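Local coordinates for protein glycosyl transferase (Staphylococcus aureus, PDB 5TZJ) that belongs to the family 2 glycosyl transferases and holds uridine-diphosphate-N-acetylglucosamine in the pocket of its GT-A-type domain, at residues D91-I96 with T204-E209; V7-S12 with V35-D40. All coordinates share one frame; numbering follows the deposited sequence.

Contact 1 (D91-I96 with T204-E209); sequences DSDDYI and TKREGE. With UD1 (uridine-diphosphate-N-acetylglucosamine), chain C.
D93 and R206 meet beside the bound UD1, where D91-S92-D93 forms the DXD motif of the GT-A fold. The two side chains run nearly perpendicular, with the carboxylate and guanidinium planes turned 37° apart. A salt bridge joins R206 NE to D93 OD2 at 3.0 Å. The N-H points well off the oxygen, so the hydrogen bond within it is weak. R206 is bent at chi2 (91°), which turns its guanidinium toward the diphosphate. There NH2 makes two weak hydrogen bonds to UD1, with O1A at 2.9 Å and with O2A. O1A sits at the edge of the guanidinium, near its plane. R206 NH1 turns back to its own loop and donates to E209 O at 2.9 Å. The group is thus held by a carboxylate, a phosphate and a backbone carbonyl.

D94 and T204 lie alongside each other, pointing opposite ways. T204 N donates to D94 OD1 at 3.1 Å in a nearly straight bond, reaching it from above the carboxylate plane. The other oxygen, D94 OD2, is hydrogen-bonded to Y201 OH. T204 CG2 lies 3.7 Å from Y95 CE1, oblique to the ring, and Y95 also meets the ring of Y202.

A type I turn from D91 to D94 shapes the motif. It leaves S92 N facing the ribose, where it donates to UD1 O3B at 2.8 Å. D91 OD1 pairs with R75, while D91 OD2 accepts the hydroxyl proton of UD1 O3' at 2.6 Å.

Contact 2 (V7-S12 with V35-D40); sequences VPTYNS and VVVVDD. With UD1 (uridine-diphosphate-N-acetylglucosamine), chain C.
In the beta-alpha-beta unit at the start of the nucleotide-binding domain, V7, P8 and T9 of strand 3-9 run parallel beside V37, V38 and D39 of strand 33-39. V7 N donates to V36 O at 2.9 Å, and V38 N donates back to V7 O. T9 N donates to V38 O, also at 2.9 Å. Just past the strand end, D40 N donates to T9 O at 2.7 Å, nearly straight.

V7, T9, V37 and D39 point to one face of the sheet, where helix 16-24, the crossover of this unit, meets V7 and T9. T9 turns its two branches to different partners. CG2 packs on V37 CG1 at 3.8 Å. OG1 donates to the anti lone pair of D39 OD1 at 2.7 Å, and S42 OG binds the same oxygen. P8 and V38 point to the other face, against helix 72-81.

As in Rossmann-like folds, the ligand lies at the C-terminal strand ends. P8 O accepts the ribose hydroxyl UD1 O3B at 2.7 Å. D40 OD1 accepts from S68 N, which helps fix the carboxylate, and D40 OD2 takes the uracil N-H from UD1 N3 at 2.6 Å.

Contact 2 comes first along the chain. It is complete by residue 40, before contact 1 begins at residue 91. Their centres lie about 12 Å apart. Both draw on one mixed sheet: contact 2 through strands 3-9 and 33-39, contact 1 through strand 95-96, which pairs with strand 201-203. The two touch directly, with S92 OG 2.9 Å from S12 OG in a probable hydrogen bond and S92 CB packed on P8 O. They share the UD1 pocket. Contact 2 serves the uracil and ribose. Contact 1 runs from the ribose past the diphosphate to the amino sugar, so residues far apart in sequence line one continuous site.

Contact 1 (D91-I96 with T204-E209)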
loop_
_atom_site.group_PDB
_atom_site.type_symbol
_atom_site.label_atom_id
_atom_site.label_comp_id
_atom_site.label_asym_id
_atom_site.label_seq_id
_atom_site.Cartn_x
_atom_site.Cartn_y
_atom_site.Cartn_z
ATOM N N ASP A 91 7.199 0.471 11.060
ATOM C CA ASP A 91 6.525 1.557 11.751
ATOM C C ASP A 91 6.726 1.476 13.254
ATOM O O ASP A 91 6.977 0.401 13.826
ATOM C CB ASP A 91 5.048 1.559 11.414
ATOM C CG ASP A 91 4.816 1.960 9.984
ATOM O OD1 ASP A 91 5.751 2.579 9.388
ATOM O OD2 ASP A 91 3.720 1.673 9.485
ATOM N N SER A 92 6.649 2.655 13.887
ATOM C CA SER A 92 7.136 2.815 15.250
ATOM C C SER A 92 6.359 1.975 16.258
ATOM O O SER A 92 6.887 1.670 17.335
ATOM C CB SER A 92 7.096 4.297 15.632
ATOM O OG SER A 92 5.775 4.793 15.600
ATOM N N ASP A 93 5.119 1.606 15.949
ATOM C CA ASP A 93 4.283 0.806 16.830
ATOM C C ASP A 93 4.289 -0.675 16.461
ATOM O O ASP A 93 3.483 -1.440 17.006
ATOM C CB ASP A 93 2.854 1.349 16.804
ATOM C CG ASP A 93 2.299 1.443 15.377
ATOM O OD1 ASP A 93 3.077 1.183 14.420
ATOM O OD2 ASP A 93 1.111 1.804 15.201
ATOM N N ASP A 94 5.169 -1.103 15.555
ATOM C CA ASP A 94 5.268 -2.521 15.177
ATOM C C ASP A 94 6.587 -3.104 15.696
ATOM O O ASP A 94 7.391 -2.415 16.322
ATOM C CB ASP A 94 5.131 -2.687 13.658
ATOM C CG ASP A 94 3.799 -2.147 13.127
ATOM O OD1 ASP A 94 2.819 -2.124 13.910
ATOM O OD2 ASP A 94 3.744 -1.728 11.942
ATOM N N TYR A 95 6.803 -4.394 15.457
ATOM C CA TYR A 95 8.093 -5.008 15.744
ATOM C C TYR A 95 8.273 -6.187 14.800
ATOM O O TYR A 95 7.379 -6.515 14.015
ATOM C CB TYR A 95 8.222 -5.426 17.228
ATOM C CG TYR A 95 7.028 -6.189 17.759
ATOM C CD1 TYR A 95 5.909 -5.513 18.223
ATOM C CD2 TYR A 95 7.023 -7.582 17.801
ATOM C CE1 TYR A 95 4.813 -6.200 18.694
ATOM C CE2 TYR A 95 5.935 -8.271 18.287
ATOM C CZ TYR A 95 4.829 -7.563 18.717
ATOM O OH TYR A 95 3.729 -8.229 19.210
ATOM N N ILE A 96 9.453 -6.817 14.862
ATOM C CA ILE A 96 9.814 -7.844 13.891
ATOM C C ILE A 96 10.403 -9.060 14.613
ATOM O O ILE A 96 10.921 -8.967 15.732
ATOM C CB ILE A 96 10.792 -7.303 12.809
ATOM C CG1 ILE A 96 12.125 -6.877 13.421
ATOM C CG2 ILE A 96 10.186 -6.069 12.068
ATOM C CD1 ILE A 96 13.221 -6.639 12.399
ATOM N N THR A 204 0.727 -4.058 15.004
ATOM C CA THR A 204 -0.111 -3.885 16.176
ATOM C C THR A 204 -1.308 -2.983 15.877
ATOM O O THR A 204 -1.389 -2.326 14.839
ATOM C CB THR A 204 0.702 -3.287 17.321
ATOM O OG1 THR A 204 1.361 -2.091 16.855
ATOM C CG2 THR A 204 1.732 -4.289 17.830
ATOM N N LYS A 205 -2.246 -2.954 16.824
ATOM C CA LYS A 205 -3.263 -1.905 16.887
ATOM C C LYS A 205 -3.248 -1.314 18.296
ATOM O O LYS A 205 -3.941 -1.799 19.198
ATOM C CB LYS A 205 -4.644 -2.422 16.509
ATOM C CG LYS A 205 -5.377 -1.430 15.609
ATOM C CD LYS A 205 -4.439 -0.929 14.472
ATOM C CE LYS A 205 -5.067 0.170 13.623
ATOM N NZ LYS A 205 -6.436 -0.181 13.161
ATOM N N ARG A 206 -2.433 -0.273 18.475
ATOM C CA ARG A 206 -2.494 0.580 19.654
ATOM C C ARG A 206 -3.572 1.642 19.408
ATOM O O ARG A 206 -4.315 1.579 18.424
ATOM C CB ARG A 206 -1.108 1.156 19.960
ATOM C CG ARG A 206 -0.314 1.683 18.752
ATOM C CD ARG A 206 -0.579 3.164 18.497
ATOM N NE ARG A 206 -0.031 3.633 17.224
ATOM C CZ ARG A 206 -0.592 4.591 16.488
ATOM N NH1 ARG A 206 -1.718 5.158 16.904
ATOM N NH2 ARG A 206 -0.043 4.976 15.337
ATOM N N GLU A 207 -3.700 2.627 20.299
ATOM C CA GLU A 207 -4.694 3.674 20.077
ATOM C C GLU A 207 -4.053 5.056 20.169
ATOM O O GLU A 207 -2.852 5.204 20.422
ATOM C CB GLU A 207 -5.880 3.530 21.030
ATOM C CG GLU A 207 -6.382 2.113 21.103
ATOM C CD GLU A 207 -7.078 1.837 22.403
ATOM O OE1 GLU A 207 -8.308 1.590 22.384
ATOM O OE2 GLU A 207 -6.402 1.912 23.453
ATOM N N GLY A 208 -4.887 6.075 19.960
ATOM C CA GLY A 208 -4.448 7.282 19.296
ATOM C C GLY A 208 -4.647 7.102 17.806
ATOM O O GLY A 208 -5.027 6.030 17.322
ATOM N N GLU A 209 -4.389 8.163 17.048
ATOM C CA GLU A 209 -4.672 8.099 15.620
ATOM C C GLU A 209 -3.680 7.177 14.916
ATOM O O GLU A 209 -2.465 7.295 15.095
ATOM C CB GLU A 209 -4.643 9.495 14.989
ATOM C CG GLU A 209 -5.166 9.525 13.535
ATOM C CD GLU A 209 -5.512 10.925 13.036
ATOM O OE1 GLU A 209 -4.607 11.786 12.962
ATOM O OE2 GLU A 209 -6.702 11.169 12.724
HETATM C "C1'" UD1 C . -0.531 1.881 8.018
HETATM C "C2'" UD1 C . 0.664 1.316 7.261
HETATM C "C3'" UD1 C . 1.738 2.350 7.331
HETATM C "C4'" UD1 C . 1.306 3.465 6.445
HETATM C "C5'" UD1 C . 0.129 4.166 7.127
HETATM C "C6'" UD1 C . -0.389 5.286 6.274
HETATM C "C7'" UD1 C . 0.526 -1.190 7.320
HETATM C "C8'" UD1 C . -0.514 -1.117 6.217
HETATM N "N2'" UD1 C . 1.099 0.021 7.852
HETATM O "O1'" UD1 C . -0.138 1.993 9.336
HETATM O "O3'" UD1 C . 3.047 1.815 6.984
HETATM O "O4'" UD1 C . 2.382 4.356 6.227
HETATM O "O5'" UD1 C . -0.965 3.191 7.392
HETATM O "O6'" UD1 C . -0.471 4.863 4.935
HETATM O "O7'" UD1 C . 0.864 -2.224 7.773
HETATM N N1 UD1 C . 4.273 8.910 11.451
HETATM C C2 UD1 C . 5.184 10.040 11.114
HETATM N N3 UD1 C . 4.656 11.436 11.004
HETATM C C4 UD1 C . 3.231 11.665 11.219
HETATM C C5 UD1 C . 2.313 10.521 11.531
HETATM C C6 UD1 C . 2.851 9.144 11.639
HETATM O O2 UD1 C . 6.325 9.830 10.944
HETATM O O4 UD1 C . 2.811 12.773 11.134
HETATM C C1B UD1 C . 4.813 7.575 11.490
HETATM C C2B UD1 C . 4.329 6.681 12.759
HETATM O "O2'" UD1 C . 5.165 7.023 13.935
HETATM C C3B UD1 C . 4.447 5.423 12.334
HETATM C C4B UD1 C . 4.210 5.467 10.811
HETATM O O4B UD1 C . 4.366 6.944 10.406
HETATM O O3B UD1 C . 5.853 4.909 12.508
HETATM C C5B UD1 C . 2.912 5.048 10.395
HETATM O O5B UD1 C . 1.939 5.852 11.002
HETATM P PA UD1 C . 0.721 5.061 11.787
HETATM O O1A UD1 C . -0.064 6.028 12.635
HETATM O O2A UD1 C . 1.295 3.926 12.615
HETATM O O3A UD1 C . -0.192 4.431 10.542
HETATM P PB UD1 C . -0.906 2.941 10.452
HETATM O O1B UD1 C . -0.912 2.182 11.760
HETATM O O2B UD1 C . -2.329 3.341 10.093
HETATM O O HOH W 1 0.503 -0.541 13.356
#

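Contact 2 (V7-S12 with V35-D40)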
loop_
_atom_site.group_PDB
_atom_site.type_symbol
_atom_site.label_atom_id
_atom_site.label_comp_id
_atom_site.label_asym_id
_atom_site.label_seq_id
_atom_site.Cartn_x
_atom_site.Cartn_y
_atom_site.Cartn_z
ATOM N N VAL A 7 12.657 3.783 10.345
ATOM C CA VAL A 7 11.599 3.951 11.338
ATOM C C VAL A 7 11.206 5.415 11.391
ATOM O O VAL A 7 11.956 6.231 11.941
ATOM C CB VAL A 7 12.063 3.505 12.740
ATOM C CG1 VAL A 7 10.909 3.663 13.760
ATOM C CG2 VAL A 7 12.599 2.074 12.691
ATOM N N PRO A 8 10.066 5.806 10.833
ATOM C CA PRO A 8 9.568 7.167 11.093
ATOM C C PRO A 8 8.883 7.179 12.451
ATOM O O PRO A 8 8.113 6.272 12.763
ATOM C CB PRO A 8 8.563 7.413 9.955
ATOM C CG PRO A 8 7.979 5.918 9.624
ATOM C CD PRO A 8 9.199 4.989 9.990
ATOM N N THR A 9 9.145 8.199 13.277
ATOM C CA THR A 9 8.473 8.266 14.578
ATOM C C THR A 9 7.678 9.564 14.734
ATOM O O THR A 9 8.048 10.610 14.175
ATOM C CB THR A 9 9.475 8.153 15.750
ATOM O OG1 THR A 9 10.383 9.264 15.716
ATOM C CG2 THR A 9 10.283 6.845 15.651
ATOM N N TYR A 10 6.600 9.500 15.536
ATOM C CA TYR A 10 5.778 10.688 15.831
ATOM C C TYR A 10 5.036 10.449 17.143
ATOM O O TYR A 10 4.041 9.725 17.155
ATOM C CB TYR A 10 4.789 11.027 14.724
ATOM C CG TYR A 10 4.037 12.344 15.039
ATOM C CD1 TYR A 10 4.726 13.454 15.555
ATOM C CD2 TYR A 10 2.660 12.457 14.875
ATOM C CE1 TYR A 10 4.079 14.630 15.856
ATOM C CE2 TYR A 10 1.989 13.660 15.177
ATOM C CZ TYR A 10 2.710 14.729 15.668
ATOM O OH TYR A 10 2.088 15.914 15.975
ATOM N N ASN A 11 5.524 11.064 18.237
ATOM C CA ASN A 11 4.909 10.897 19.558
ATOM C C ASN A 11 4.704 9.411 19.871
ATOM O O ASN A 11 3.641 8.963 20.314
ATOM C CB ASN A 11 3.609 11.690 19.646
ATOM C CG ASN A 11 3.866 13.201 19.681
ATOM O OD1 ASN A 11 4.948 13.642 20.104
ATOM N ND2 ASN A 11 2.882 13.994 19.254
ATOM N N SER A 12 5.777 8.653 19.662
ATOM C CA SER A 12 5.790 7.201 19.744
ATOM C C SER A 12 6.329 6.702 21.074
ATOM O O SER A 12 6.828 5.575 21.143
ATOM C CB SER A 12 6.641 6.631 18.608
ATOM O OG SER A 12 6.189 7.048 17.339
ATOM N N VAL A 35 19.913 1.311 12.069
ATOM C CA VAL A 35 18.536 1.685 12.334
ATOM C C VAL A 35 18.465 3.178 12.122
ATOM O O VAL A 35 19.157 3.930 12.819
ATOM C CB VAL A 35 18.095 1.304 13.759
ATOM C CG1 VAL A 35 16.597 1.691 13.996
ATOM C CG2 VAL A 35 18.349 -0.141 14.023
ATOM N N VAL A 36 17.665 3.610 11.153
ATOM C CA VAL A 36 17.587 5.011 10.770
ATOM C C VAL A 36 16.249 5.526 11.252
ATOM O O VAL A 36 15.194 5.196 10.688
ATOM C CB VAL A 36 17.748 5.224 9.261
ATOM C CG1 VAL A 36 17.845 6.740 8.951
ATOM C CG2 VAL A 36 18.950 4.430 8.739
ATOM N N VAL A 37 16.302 6.321 12.304
ATOM C CA VAL A 37 15.129 6.861 12.960
ATOM C C VAL A 37 15.034 8.318 12.558
ATOM O O VAL A 37 15.962 9.105 12.841
ATOM C CB VAL A 37 15.224 6.711 14.493
ATOM C CG1 VAL A 37 14.000 7.405 15.179
ATOM C CG2 VAL A 37 15.313 5.229 14.878
ATOM N N VAL A 38 13.921 8.685 11.915
ATOM C CA VAL A 38 13.620 10.078 11.648
ATOM C C VAL A 38 12.348 10.453 12.398
ATOM O O VAL A 38 11.268 9.902 12.148
ATOM C CB VAL A 38 13.488 10.371 10.153
ATOM C CG1 VAL A 38 13.208 11.902 9.947
ATOM C CG2 VAL A 38 14.744 9.948 9.473
ATOM N N ASP A 39 12.472 11.414 13.309
ATOM C CA ASP A 39 11.371 11.778 14.181
ATOM C C ASP A 39 10.634 12.969 13.577
ATOM O O ASP A 39 11.241 14.018 13.300
ATOM C CB ASP A 39 11.879 12.120 15.595
ATOM C CG ASP A 39 10.746 12.510 16.520
ATOM O OD1 ASP A 39 10.005 11.590 16.982
ATOM O OD2 ASP A 39 10.578 13.730 16.755
ATOM N N ASP A 40 9.337 12.810 13.385
ATOM C CA ASP A 40 8.522 13.843 12.739
ATOM C C ASP A 40 8.063 14.892 13.749
ATOM O O ASP A 40 6.862 15.162 13.910
ATOM C CB ASP A 40 7.333 13.199 12.031
ATOM C CG ASP A 40 6.849 14.018 10.848
ATOM O OD1 ASP A 40 7.345 15.175 10.694
ATOM O OD2 ASP A 40 5.954 13.518 10.099
HETATM C "C1'" UD1 C . -0.531 1.881 8.018
HETATM C "C2'" UD1 C . 0.664 1.316 7.261
HETATM C "C3'" UD1 C . 1.738 2.350 7.331
HETATM C "C4'" UD1 C . 1.306 3.465 6.445
HETATM C "C5'" UD1 C . 0.129 4.166 7.127
HETATM C "C6'" UD1 C . -0.389 5.286 6.274
HETATM C "C7'" UD1 C . 0.526 -1.190 7.320
HETATM C "C8'" UD1 C . -0.514 -1.117 6.217
HETATM N "N2'" UD1 C . 1.099 0.021 7.852
HETATM O "O1'" UD1 C . -0.138 1.993 9.336
HETATM O "O3'" UD1 C . 3.047 1.815 6.984
HETATM O "O4'" UD1 C . 2.382 4.356 6.227
HETATM O "O5'" UD1 C . -0.965 3.191 7.392
HETATM O "O6'" UD1 C . -0.471 4.863 4.935
HETATM O "O7'" UD1 C . 0.864 -2.224 7.773
HETATM N N1 UD1 C . 4.273 8.910 11.451
HETATM C C2 UD1 C . 5.184 10.040 11.114
HETATM N N3 UD1 C . 4.656 11.436 11.004
HETATM C C4 UD1 C . 3.231 11.665 11.219
HETATM C C5 UD1 C . 2.313 10.521 11.531
HETATM C C6 UD1 C . 2.851 9.144 11.639
HETATM O O2 UD1 C . 6.325 9.830 10.944
HETATM O O4 UD1 C . 2.811 12.773 11.134
HETATM C C1B UD1 C . 4.813 7.575 11.490
HETATM C C2B UD1 C . 4.329 6.681 12.759
HETATM O "O2'" UD1 C . 5.165 7.023 13.935
HETATM C C3B UD1 C . 4.447 5.423 12.334
HETATM C C4B UD1 C . 4.210 5.467 10.811
HETATM O O4B UD1 C . 4.366 6.944 10.406
HETATM O O3B UD1 C . 5.853 4.909 12.508
HETATM C C5B UD1 C . 2.912 5.048 10.395
HETATM O O5B UD1 C . 1.939 5.852 11.002
HETATM P PA UD1 C . 0.721 5.061 11.787
HETATM O O1A UD1 C . -0.064 6.028 12.635
HETATM O O2A UD1 C . 1.295 3.926 12.615
HETATM O O3A UD1 C . -0.192 4.431 10.542
HETATM P PB UD1 C . -0.906 2.941 10.452
HETATM O O1B UD1 C . -0.912 2.182 11.760
HETATM O O2B UD1 C . -2.329 3.341 10.093
#